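Local coordinates for Alr3699 protein (Nostoc sp., PDB 4XSO) that has the two-domain architecture of GT-B fold glycosyltransferases, with a family 4 domain followed by a group 1 domain, at residues A107-A112 with L140-N145; L146-A151 with T163-A168; F207-F212 with N341-C346; I223-L228 with A237-D242. All blocks are in the same frame, centred on the assembly; numbering follows the deposited sequence.

Contact 1 (A107-A112 with L140-N145); sequences ALVVGA and LRVAVN
In the first Rossmann-like domain of this GT-B protein, helices 105-118 and 137-150 lie next to each other, and L108 and V109 of the first meet A143 and V142 of the second. The CA atoms of V109 and A143 are 6.6 Å apart, a short spacing, consistent with the small side chain of A143. Two apolar pairs carry the contact. L108 starts out toward the other helix, and its CG stands anti to the backbone N (chi1 166°), which extends the branch across the gap. Its CD2 methyl then comes to rest on the backbone of A143, 3.4 Å from A143 O and 3.8 Å from A143 CA, with A143 CB a little farther off at 4.2 Å. The leucine thus packs on main-chain atoms as much as on the methyl group.

One residue along, the two valines meet at about a right angle. V109 CG2 touches V142 CG1 at 3.9 Å, a methyl-to-methyl contact between side chains that leave their helices obliquely. The two segments together bury 134 Å², which is modest, and neighbouring elements complete the packing. L108 also touches L122 and Y124 of strand 122-126, so this leucine fits between helix and sheet. Beside the valines, V109 packs on L80 and V142 on I117, both of the second subunit, so the pair adjoins the dimer interface. Such side-by-side packing of helices that each connect successive parallel strands, here 99-102, 122-126 and 153-156, is typical of one layer of a Rossmann-like alpha/beta domain.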
loop_
_atom_site.group_PDB
_atom_site.type_symbol
_atom_site.label_atom_id
_atom_site.label_comp_id
_atom_site.label_asym_id
_atom_site.label_seq_id
_atom_site.Cartn_x
_atom_site.Cartn_y
_atom_site.Cartn_z
ATOM N N ALA A 107 0.998 11.249 -3.604
ATOM C CA ALA A 107 2.300 10.673 -4.056
ATOM C C ALA A 107 3.043 10.250 -2.816
ATOM O O ALA A 107 3.802 9.252 -2.811
ATOM C CB ALA A 107 3.116 11.665 -4.875
ATOM N N LEU A 108 2.803 10.969 -1.715
ATOM C CA LEU A 108 3.450 10.661 -0.429
ATOM C C LEU A 108 2.901 9.308 0.141
ATOM O O LEU A 108 3.635 8.435 0.602
ATOM C CB LEU A 108 3.318 11.836 0.601
ATOM C CG LEU A 108 3.712 11.222 1.948
ATOM C CD1 LEU A 108 5.227 11.228 2.081
ATOM C CD2 LEU A 108 2.961 11.852 3.065
ATOM N N VAL A 109 1.624 9.078 -0.019
ATOM C CA VAL A 109 1.057 7.801 0.422
ATOM C C VAL A 109 1.630 6.616 -0.341
ATOM O O VAL A 109 2.219 5.673 0.213
ATOM C CB VAL A 109 -0.482 7.900 0.358
ATOM C CG1 VAL A 109 -1.104 6.572 0.665
ATOM C CG2 VAL A 109 -0.937 8.963 1.358
ATOM N N VAL A 110 1.530 6.697 -1.653
ATOM C CA VAL A 110 2.072 5.664 -2.496
ATOM C C VAL A 110 3.578 5.609 -2.384
ATOM O O VAL A 110 4.176 4.544 -2.348
ATOM C CB VAL A 110 1.646 5.907 -3.977
ATOM C CG1 VAL A 110 2.389 4.981 -4.930
ATOM C CG2 VAL A 110 0.144 5.807 -4.136
ATOM N N GLY A 111 4.225 6.759 -2.361
ATOM C CA GLY A 111 5.687 6.761 -2.281
ATOM C C GLY A 111 6.203 6.158 -0.977
ATOM O O GLY A 111 7.262 5.553 -0.937
ATOM N N ALA A 112 5.456 6.345 0.110
ATOM C CA ALA A 112 5.811 5.752 1.431
ATOM C C ALA A 112 5.788 4.228 1.415
ATOM O O ALA A 112 6.712 3.530 1.876
ATOM C CB ALA A 112 4.871 6.290 2.541
ATOM N N LEU A 140 -5.141 14.056 6.385
ATOM C CA LEU A 140 -4.087 14.710 7.170
ATOM C C LEU A 140 -3.362 13.745 8.073
ATOM O O LEU A 140 -2.116 13.756 8.126
ATOM C CB LEU A 140 -4.625 15.844 8.041
ATOM C CG LEU A 140 -5.118 17.102 7.347
ATOM C CD1 LEU A 140 -5.283 18.179 8.422
ATOM C CD2 LEU A 140 -4.211 17.576 6.229
ATOM N N ARG A 141 -4.133 12.965 8.830
ATOM C CA ARG A 141 -3.567 11.950 9.715
ATOM C C ARG A 141 -2.664 10.953 8.939
ATOM O O ARG A 141 -1.591 10.616 9.376
ATOM C CB ARG A 141 -4.674 11.162 10.463
ATOM C CG ARG A 141 -5.356 11.829 11.664
ATOM C CD ARG A 141 -4.432 12.786 12.417
ATOM N NE ARG A 141 -4.883 13.099 13.778
ATOM C CZ ARG A 141 -5.695 14.101 14.126
ATOM N NH1 ARG A 141 -6.207 14.948 13.220
ATOM N NH2 ARG A 141 -6.001 14.243 15.404
ATOM N N VAL A 142 -3.128 10.507 7.794
ATOM C CA VAL A 142 -2.432 9.519 6.996
ATOM C C VAL A 142 -1.130 10.130 6.471
ATOM O O VAL A 142 -0.063 9.599 6.690
ATOM C CB VAL A 142 -3.340 9.013 5.867
ATOM C CG1 VAL A 142 -2.553 8.212 4.814
ATOM C CG2 VAL A 142 -4.388 8.092 6.471
ATOM N N ALA A 143 -1.233 11.263 5.803
ATOM C CA ALA A 143 -0.073 12.015 5.347
ATOM C C ALA A 143 0.969 12.262 6.447
ATOM O O ALA A 143 2.128 11.919 6.316
ATOM C CB ALA A 143 -0.544 13.336 4.745
ATOM N N VAL A 144 0.549 12.836 7.564
ATOM C CA VAL A 144 1.461 13.110 8.642
ATOM C C VAL A 144 2.156 11.826 9.145
ATOM O O VAL A 144 3.396 11.745 9.358
ATOM C CB VAL A 144 0.677 13.805 9.779
ATOM C CG1 VAL A 144 1.381 13.701 11.100
ATOM C CG2 VAL A 144 0.358 15.260 9.428
ATOM N N ASN A 145 1.347 10.817 9.383
ATOM C CA ASN A 145 1.878 9.588 9.945
ATOM C C ASN A 145 2.899 8.917 8.992
ATOM O O ASN A 145 3.947 8.458 9.405
ATOM C CB ASN A 145 0.758 8.657 10.205
ATOM C CG ASN A 145 1.247 7.274 10.619
ATOM O OD1 ASN A 145 0.748 6.246 10.126
ATOM N ND2 ASN A 145 2.221 7.241 11.540
#

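Contact 2 (L146-A151 with T163-A168); sequences LANRFA and TAFIQA
The ring of F165 reaches from helix 159-167 to A147 and N148 on helix 137-150, two helices of the Rossmann-like first domain joined through strand 153-156. The backbones stay well apart, with 9.9 Å between the CA atoms of A147 and F165; the phenylalanine side chain bridges about half of that gap, and A147 and N148 come to meet its far end. A chi1 of 169° swings the F165 ring away from its own N, which brings the far end of the ring nearer to helix 137-150 than the initial direction of the side chain would suggest.

The two residues of helix 137-150 meet different parts of this end. A147, whose methyl points at the opposing helix, sets CB at the ring edge, close to the ring plane and 4.0 Å from F165 CE1. N148 runs past the phenylalanine in the opposite sense, its amide plane turned 78° from the ring plane. OD1 is its nearest atom, lying obliquely to the ring.

Polar bonds beyond the pair hold this asparagine: ND2 donates to the backbone O of G169, just past helix 159-167, and OD1 is also hydrogen-bonded. R171 NH1 binds the backbone O of N148, a second polar tie from the chain following that helix. L126 and L130 also pack on F165, while A147 touches Y124 of strand 122-126, so the ring belongs to the apolar layer between helices and sheet. At the tip of the ring, N148 OD1 lies 3.7 Å from F165 CZ.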
loop_
_atom_site.group_PDB
_atom_site.type_symbol
_atom_site.label_atom_id
_atom_site.label_comp_id
_atom_site.label_asym_id
_atom_site.label_seq_id
_atom_site.Cartn_x
_atom_site.Cartn_y
_atom_site.Cartn_z
ATOM N N LEU A 146 2.561 8.835 7.727
ATOM C CA LEU A 146 3.451 8.207 6.784
ATOM C C LEU A 146 4.749 9.034 6.669
ATOM O O LEU A 146 5.854 8.508 6.624
ATOM C CB LEU A 146 2.773 8.067 5.427
ATOM C CG LEU A 146 1.633 6.991 5.483
ATOM C CD1 LEU A 146 0.980 6.789 4.136
ATOM C CD2 LEU A 146 2.235 5.668 5.882
ATOM N N ALA A 147 4.600 10.332 6.622
ATOM C CA ALA A 147 5.802 11.199 6.517
ATOM C C ALA A 147 6.701 10.967 7.712
ATOM O O ALA A 147 7.931 10.693 7.579
ATOM C CB ALA A 147 5.327 12.664 6.356
ATOM N N ASN A 148 6.096 10.982 8.911
ATOM C CA ASN A 148 6.841 10.848 10.127
ATOM C C ASN A 148 7.554 9.528 10.189
ATOM O O ASN A 148 8.678 9.422 10.679
ATOM C CB ASN A 148 5.926 10.960 11.393
ATOM C CG ASN A 148 5.426 12.355 11.605
ATOM O OD1 ASN A 148 5.914 13.277 10.961
ATOM N ND2 ASN A 148 4.477 12.535 12.525
ATOM N N ARG A 149 6.923 8.501 9.690
ATOM C CA ARG A 149 7.557 7.186 9.812
ATOM C C ARG A 149 8.533 6.849 8.655
ATOM O O ARG A 149 9.506 6.086 8.857
ATOM C CB ARG A 149 6.519 6.080 9.910
ATOM C CG ARG A 149 7.149 4.692 10.117
ATOM C CD ARG A 149 6.182 3.596 10.624
ATOM N NE ARG A 149 6.925 2.430 11.170
ATOM C CZ ARG A 149 6.373 1.271 11.559
ATOM N NH1 ARG A 149 5.049 1.077 11.506
ATOM N NH2 ARG A 149 7.158 0.296 12.034
ATOM N N PHE A 150 8.222 7.293 7.457
ATOM C CA PHE A 150 9.007 6.783 6.296
ATOM C C PHE A 150 9.861 7.794 5.615
ATOM O O PHE A 150 10.749 7.437 4.818
ATOM C CB PHE A 150 8.067 6.210 5.258
ATOM C CG PHE A 150 7.315 5.024 5.756
ATOM C CD1 PHE A 150 7.968 3.818 5.879
ATOM C CD2 PHE A 150 6.036 5.164 6.269
ATOM C CE1 PHE A 150 7.307 2.721 6.426
ATOM C CE2 PHE A 150 5.374 4.085 6.834
ATOM C CZ PHE A 150 6.005 2.852 6.893
ATOM N N ALA A 151 9.535 9.061 5.802
ATOM C CA ALA A 151 10.291 10.106 5.054
ATOM C C ALA A 151 11.589 10.432 5.745
ATOM O O ALA A 151 11.595 10.637 6.908
ATOM C CB ALA A 151 9.420 11.355 4.952
ATOM N N THR A 163 5.010 25.108 9.512
ATOM C CA THR A 163 4.281 25.233 10.809
ATOM C C THR A 163 2.988 24.433 10.770
ATOM O O THR A 163 2.647 23.768 11.738
ATOM C CB THR A 163 3.959 26.731 11.092
ATOM O OG1 THR A 163 3.462 27.301 9.875
ATOM C CG2 THR A 163 5.169 27.423 11.405
ATOM N N ALA A 164 2.250 24.498 9.671
ATOM C CA ALA A 164 0.998 23.685 9.573
ATOM C C ALA A 164 1.251 22.149 9.651
ATOM O O ALA A 164 0.451 21.421 10.254
ATOM C CB ALA A 164 0.213 24.026 8.326
ATOM N N PHE A 165 2.379 21.661 9.085
ATOM C CA PHE A 165 2.719 20.262 9.145
ATOM C C PHE A 165 3.005 19.818 10.544
ATOM O O PHE A 165 2.592 18.738 10.981
ATOM C CB PHE A 165 3.980 20.032 8.283
ATOM C CG PHE A 165 4.591 18.684 8.461
ATOM C CD1 PHE A 165 4.005 17.542 7.860
ATOM C CD2 PHE A 165 5.793 18.529 9.142
ATOM C CE1 PHE A 165 4.655 16.305 7.957
ATOM C CE2 PHE A 165 6.424 17.286 9.246
ATOM C CZ PHE A 165 5.861 16.182 8.672
ATOM N N ILE A 166 3.734 20.667 11.264
ATOM C CA ILE A 166 4.023 20.430 12.654
ATOM C C ILE A 166 2.746 20.437 13.544
ATOM O O ILE A 166 2.612 19.600 14.426
ATOM C CB ILE A 166 5.005 21.496 13.148
ATOM C CG1 ILE A 166 6.393 21.245 12.560
ATOM C CG2 ILE A 166 5.031 21.563 14.690
ATOM C CD1 ILE A 166 7.399 22.381 12.941
ATOM N N GLN A 167 1.852 21.395 13.333
ATOM C CA GLN A 167 0.630 21.528 14.154
ATOM C C GLN A 167 -0.322 20.377 13.949
ATOM O O GLN A 167 -1.137 20.099 14.785
ATOM C CB GLN A 167 -0.103 22.823 13.768
ATOM C CG GLN A 167 0.601 24.053 14.325
ATOM C CD GLN A 167 0.124 25.379 13.763
ATOM O OE1 GLN A 167 -0.471 25.477 12.683
ATOM N NE2 GLN A 167 0.444 26.432 14.486
ATOM N N ALA A 168 -0.235 19.736 12.784
ATOM C CA ALA A 168 -0.981 18.558 12.445
ATOM C C ALA A 168 -0.337 17.293 12.979
ATOM O O ALA A 168 -0.853 16.246 12.749
ATOM C CB ALA A 168 -1.107 18.437 10.944
#

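Contact 3 (F207-F212 with N341-C346); sequences FVVGHF and NIINTC
F207 and V209, on the same side of strand 207-212, both point toward helix 341-346 and meet C346 and I343. The tightest approach is F207 CZ to C346 CB, 3.7 Å. F207 CE1 stands 4.3 Å from I343 CG2, and both partners approach the phenyl ring obliquely. A nearly extended first torsion (chi1 -170°) carries the F207 ring out to the helix, where its far end does the touching. Two residues on, V209 CG2 meets I343 CD1 at 4.1 Å, the two side chains crossing at about a right angle. I343 thus uses CG2 for the phenylalanine and CD1 for the valine.

The segment axes approach to 10.6 Å at 139°, about 40° from antiparallel, the helix lying over one face of the parallel sheet in the second Rossmann-like domain of the GT-B fold. The segments are 129 residues apart, and the contact joins a late helix to the first strand in chain order, which lies inside the sheet.

Around this first shell, L285 of the adjacent strand 285-287 touches both F207 and I343, while V209 packs on L224 of helix 221-228. The strand is fixed by backbone bonds on its two flanks, F207 and V209 to T236, and V208 to L285. Within the helix, N341 O accepts from T345 N and, at 2.9 Å, from T345 OG1; the two donors come from opposite faces of the carbonyl plane.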
loop_
_atom_site.group_PDB
_atom_site.type_symbol
_atom_site.label_atom_id
_atom_site.label_comp_id
_atom_site.label_asym_id
_atom_site.label_seq_id
_atom_site.Cartn_x
_atom_site.Cartn_y
_atom_site.Cartn_z
ATOM N N PHE A 207 -2.930 54.630 -14.002
ATOM C CA PHE A 207 -2.231 53.899 -12.935
ATOM C C PHE A 207 -2.803 52.496 -12.948
ATOM O O PHE A 207 -3.974 52.265 -12.603
ATOM C CB PHE A 207 -2.396 54.553 -11.560
ATOM C CG PHE A 207 -1.507 53.989 -10.497
ATOM C CD1 PHE A 207 -1.893 52.846 -9.797
ATOM C CD2 PHE A 207 -0.252 54.562 -10.235
ATOM C CE1 PHE A 207 -1.071 52.297 -8.851
ATOM C CE2 PHE A 207 0.568 54.028 -9.246
ATOM C CZ PHE A 207 0.147 52.896 -8.543
ATOM N N VAL A 208 -1.970 51.550 -13.367
ATOM C CA VAL A 208 -2.417 50.225 -13.640
ATOM C C VAL A 208 -2.086 49.251 -12.491
ATOM O O VAL A 208 -0.933 48.996 -12.163
ATOM C CB VAL A 208 -1.775 49.721 -14.945
ATOM C CG1 VAL A 208 -2.152 48.273 -15.211
ATOM C CG2 VAL A 208 -2.186 50.577 -16.132
ATOM N N VAL A 209 -3.121 48.674 -11.935
ATOM C CA VAL A 209 -2.998 47.625 -10.961
ATOM C C VAL A 209 -3.283 46.294 -11.616
ATOM O O VAL A 209 -4.390 46.060 -12.145
ATOM C CB VAL A 209 -3.994 47.780 -9.803
ATOM C CG1 VAL A 209 -3.748 46.696 -8.768
ATOM C CG2 VAL A 209 -3.865 49.142 -9.163
ATOM N N GLY A 210 -2.318 45.374 -11.558
ATOM C CA GLY A 210 -2.463 44.089 -12.225
ATOM C C GLY A 210 -2.744 43.001 -11.205
ATOM O O GLY A 210 -2.151 42.971 -10.109
ATOM N N HIS A 211 -3.620 42.075 -11.582
ATOM C CA HIS A 211 -3.917 40.939 -10.776
ATOM C C HIS A 211 -3.694 39.727 -11.661
ATOM O O HIS A 211 -4.293 39.645 -12.745
ATOM C CB HIS A 211 -5.396 41.048 -10.355
ATOM C CG HIS A 211 -5.790 40.110 -9.267
ATOM N ND1 HIS A 211 -5.954 38.756 -9.466
ATOM C CD2 HIS A 211 -6.027 40.322 -7.953
ATOM C CE1 HIS A 211 -6.282 38.177 -8.316
ATOM N NE2 HIS A 211 -6.303 39.108 -7.386
ATOM N N PHE A 212 -2.860 38.807 -11.260
ATOM C CA PHE A 212 -2.433 37.714 -12.181
ATOM C C PHE A 212 -2.779 36.359 -11.575
ATOM O O PHE A 212 -2.110 35.915 -10.677
ATOM C CB PHE A 212 -0.930 37.763 -12.348
ATOM C CG PHE A 212 -0.482 39.000 -13.015
ATOM C CD1 PHE A 212 -0.294 40.131 -12.297
ATOM C CD2 PHE A 212 -0.321 39.029 -14.355
ATOM C CE1 PHE A 212 0.067 41.283 -12.897
ATOM C CE2 PHE A 212 0.011 40.195 -14.992
ATOM C CZ PHE A 212 0.241 41.317 -14.255
ATOM N N ASN A 341 -6.207 52.101 0.235
ATOM C CA ASN A 341 -5.274 52.997 0.884
ATOM C C ASN A 341 -3.849 52.782 0.379
ATOM O O ASN A 341 -3.113 53.757 0.123
ATOM C CB ASN A 341 -5.274 52.756 2.377
ATOM C CG ASN A 341 -6.528 53.277 3.059
ATOM O OD1 ASN A 341 -7.295 54.065 2.519
ATOM N ND2 ASN A 341 -6.692 52.883 4.283
ATOM N N ILE A 342 -3.464 51.518 0.196
ATOM C CA ILE A 342 -2.149 51.234 -0.413
ATOM C C ILE A 342 -2.052 51.785 -1.787
ATOM O O ILE A 342 -1.036 52.380 -2.171
ATOM C CB ILE A 342 -1.850 49.715 -0.447
ATOM C CG1 ILE A 342 -1.703 49.181 0.973
ATOM C CG2 ILE A 342 -0.575 49.435 -1.235
ATOM C CD1 ILE A 342 -0.754 50.027 1.859
ATOM N N ILE A 343 -3.081 51.545 -2.587
ATOM C CA ILE A 343 -3.043 52.000 -4.002
ATOM C C ILE A 343 -2.870 53.527 -4.048
ATOM O O ILE A 343 -2.017 54.069 -4.751
ATOM C CB ILE A 343 -4.340 51.611 -4.743
ATOM C CG1 ILE A 343 -4.396 50.099 -4.886
ATOM C CG2 ILE A 343 -4.410 52.306 -6.082
ATOM C CD1 ILE A 343 -5.697 49.614 -5.529
ATOM N N ASN A 344 -3.662 54.212 -3.233
ATOM C CA ASN A 344 -3.550 55.649 -3.105
ATOM C C ASN A 344 -2.162 56.112 -2.577
ATOM O O ASN A 344 -1.636 57.122 -3.030
ATOM C CB ASN A 344 -4.685 56.182 -2.231
ATOM C CG ASN A 344 -5.985 56.362 -3.012
ATOM O OD1 ASN A 344 -6.001 57.004 -4.043
ATOM N ND2 ASN A 344 -7.067 55.795 -2.532
ATOM N N THR A 345 -1.581 55.375 -1.629
ATOM C CA THR A 345 -0.254 55.683 -1.168
ATOM C C THR A 345 0.723 55.586 -2.304
ATOM O O THR A 345 1.624 56.415 -2.397
ATOM C CB THR A 345 0.182 54.704 -0.102
ATOM O OG1 THR A 345 -0.605 54.962 1.053
ATOM C CG2 THR A 345 1.644 54.861 0.219
ATOM N N CYS A 346 0.544 54.566 -3.157
ATOM C CA CYS A 346 1.446 54.377 -4.312
ATOM C C CYS A 346 1.356 55.498 -5.373
ATOM O O CYS A 346 2.333 55.804 -6.062
ATOM C CB CYS A 346 1.196 53.008 -4.971
ATOM S SG CYS A 346 1.830 51.644 -3.989
#

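Contact 4 (I223-L228 with A237-D242); sequences ILIDAL and AILVGD
L224 and L228, one helical turn apart, both place a CD2 methyl on A237 of the strand. The first torsion of L224 is trans (chi1 175°), and its CD2 lies 4.0 Å from A237 CB. The same methyl is 4.1 Å from L239 CD2, so a single branch of L224 fits between two residues that project from one side of the strand. L228 is less relaxed: its chi1 of -137° is far from any staggered value, and its CD2 presses to 3.5 Å from A237 CB, tighter than ordinary van der Waals contact. That methyl also stands 3.8 Å from A237 N, against the main chain of the strand.

Helix 221-228 and strand 235-240 are the second and third elements of a beta-alpha-beta unit that starts with strand 207-212, in the second Rossmann-like domain of the GT-B protein. The helix segment runs nearly antiparallel to the strand, at 170°, as in the usual beta-alpha-beta crossover. The two segment axes approach to 10.2 Å.

L239 slides past L224 in the opposite sense. Its two methyls divide the work: CD2 meets L224, and CD1 comes within 4.4 Å of I225 CD1, the extended tip of a side chain that begins obliquely. Beyond them, V267 of strand 267-271 packs on both L228 and L239, and H211 of strand 207-212 touches L224 and L239.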
loop_
_atom_site.group_PDB
_atom_site.type_symbol
_atom_site.label_atom_id
_atom_site.label_comp_id
_atom_site.label_asym_id
_atom_site.label_seq_id
_atom_site.Cartn_x
_atom_site.Cartn_y
_atom_site.Cartn_z
ATOM N N ILE A 223 -12.223 41.655 -4.416
ATOM C CA ILE A 223 -11.645 42.576 -3.431
ATOM C C ILE A 223 -10.913 43.742 -4.147
ATOM O O ILE A 223 -11.101 44.882 -3.777
ATOM C CB ILE A 223 -10.662 41.819 -2.470
ATOM C CG1 ILE A 223 -11.318 40.583 -1.851
ATOM C CG2 ILE A 223 -10.092 42.749 -1.389
ATOM C CD1 ILE A 223 -12.405 40.961 -0.858
ATOM N N LEU A 224 -10.085 43.448 -5.182
ATOM C CA LEU A 224 -9.471 44.495 -5.982
ATOM C C LEU A 224 -10.548 45.406 -6.600
ATOM O O LEU A 224 -10.395 46.620 -6.631
ATOM C CB LEU A 224 -8.510 43.903 -7.055
ATOM C CG LEU A 224 -7.898 44.913 -8.042
ATOM C CD1 LEU A 224 -7.049 45.914 -7.292
ATOM C CD2 LEU A 224 -7.033 44.171 -9.076
ATOM N N ILE A 225 -11.591 44.801 -7.155
ATOM C CA ILE A 225 -12.698 45.542 -7.772
ATOM C C ILE A 225 -13.387 46.470 -6.723
ATOM O O ILE A 225 -13.487 47.655 -6.997
ATOM C CB ILE A 225 -13.662 44.579 -8.502
ATOM C CG1 ILE A 225 -12.907 43.913 -9.670
ATOM C CG2 ILE A 225 -14.869 45.338 -9.017
ATOM C CD1 ILE A 225 -13.511 42.610 -10.107
ATOM N N ASP A 226 -13.719 45.975 -5.512
ATOM C CA ASP A 226 -14.263 46.873 -4.469
ATOM C C ASP A 226 -13.284 48.001 -4.127
ATOM O O ASP A 226 -13.653 49.162 -4.057
ATOM C CB ASP A 226 -14.573 46.121 -3.202
ATOM C CG ASP A 226 -15.836 45.299 -3.278
ATOM O OD1 ASP A 226 -16.677 45.611 -4.114
ATOM O OD2 ASP A 226 -15.971 44.312 -2.494
ATOM N N ALA A 227 -11.992 47.690 -4.007
ATOM C CA ALA A 227 -11.032 48.758 -3.762
ATOM C C ALA A 227 -10.971 49.766 -4.924
ATOM O O ALA A 227 -10.753 50.950 -4.703
ATOM C CB ALA A 227 -9.642 48.187 -3.499
ATOM N N LEU A 228 -11.140 49.328 -6.168
ATOM C CA LEU A 228 -11.059 50.262 -7.293
ATOM C C LEU A 228 -12.136 51.348 -7.162
ATOM O O LEU A 228 -11.902 52.508 -7.453
ATOM C CB LEU A 228 -11.241 49.504 -8.615
ATOM C CG LEU A 228 -10.293 49.910 -9.738
ATOM C CD1 LEU A 228 -8.865 49.932 -9.233
ATOM C CD2 LEU A 228 -10.403 48.957 -10.928
ATOM N N ALA A 237 -7.651 48.487 -13.458
ATOM C CA ALA A 237 -7.213 47.153 -13.114
ATOM C C ALA A 237 -7.123 46.276 -14.385
ATOM O O ALA A 237 -7.946 46.386 -15.272
ATOM C CB ALA A 237 -8.146 46.577 -12.074
ATOM N N ILE A 238 -6.049 45.487 -14.518
ATOM C CA ILE A 238 -5.995 44.449 -15.514
ATOM C C ILE A 238 -6.040 43.165 -14.783
ATOM O O ILE A 238 -5.275 42.943 -13.813
ATOM C CB ILE A 238 -4.761 44.537 -16.481
ATOM C CG1 ILE A 238 -3.452 44.417 -15.720
ATOM C CG2 ILE A 238 -4.744 45.848 -17.258
ATOM C CD1 ILE A 238 -2.262 44.169 -16.644
ATOM N N LEU A 239 -6.972 42.313 -15.203
ATOM C CA LEU A 239 -7.134 40.951 -14.669
ATOM C C LEU A 239 -6.608 39.987 -15.722
ATOM O O LEU A 239 -7.134 39.903 -16.856
ATOM C CB LEU A 239 -8.589 40.616 -14.338
ATOM C CG LEU A 239 -9.285 41.680 -13.468
ATOM C CD1 LEU A 239 -10.638 41.141 -13.044
ATOM C CD2 LEU A 239 -8.540 42.010 -12.243
ATOM N N VAL A 240 -5.576 39.247 -15.322
ATOM C CA VAL A 240 -4.914 38.363 -16.207
ATOM C C VAL A 240 -5.081 36.995 -15.648
ATOM O O VAL A 240 -4.703 36.697 -14.515
ATOM C CB VAL A 240 -3.424 38.739 -16.332
ATOM C CG1 VAL A 240 -2.755 37.906 -17.377
ATOM C CG2 VAL A 240 -3.297 40.217 -16.703
ATOM N N GLY A 241 -5.705 36.175 -16.458
ATOM C CA GLY A 241 -5.938 34.791 -16.183
ATOM C C GLY A 241 -7.294 34.397 -16.782
ATOM O O GLY A 241 -8.116 35.227 -17.274
ATOM N N ASP A 242 -7.536 33.116 -16.733
ATOM C CA ASP A 242 -8.693 32.578 -17.363
ATOM C C ASP A 242 -9.617 32.049 -16.292
ATOM O O ASP A 242 -9.267 31.955 -15.129
ATOM C CB ASP A 242 -8.328 31.546 -18.466
ATOM C CG ASP A 242 -7.465 30.431 -17.964
ATOM O OD1 ASP A 242 -6.827 30.589 -16.916
ATOM O OD2 ASP A 242 -7.404 29.388 -18.629
#

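In the fold
The four contacts fall into two pairs, one in each Rossmann-like domain of the GT-B fold. Contacts 1 and 2 have centres 9 Å apart and share helix 137-150, with contact 1 closing before contact 2 opens. Contacts 3 and 4, whose centres are 10 Å apart, use neighbouring strands 207-212 and 235-240 of the six-stranded parallel sheet, and contact 4 is nested within the long chain excursion that contact 3 closes. Between the pairs, centres are 37 to 41 Å apart, on opposite sides of the chain's centre. The first pair packs helix on helix beside its sheet, the second helices on strands, and the second subunit meets only the first pair.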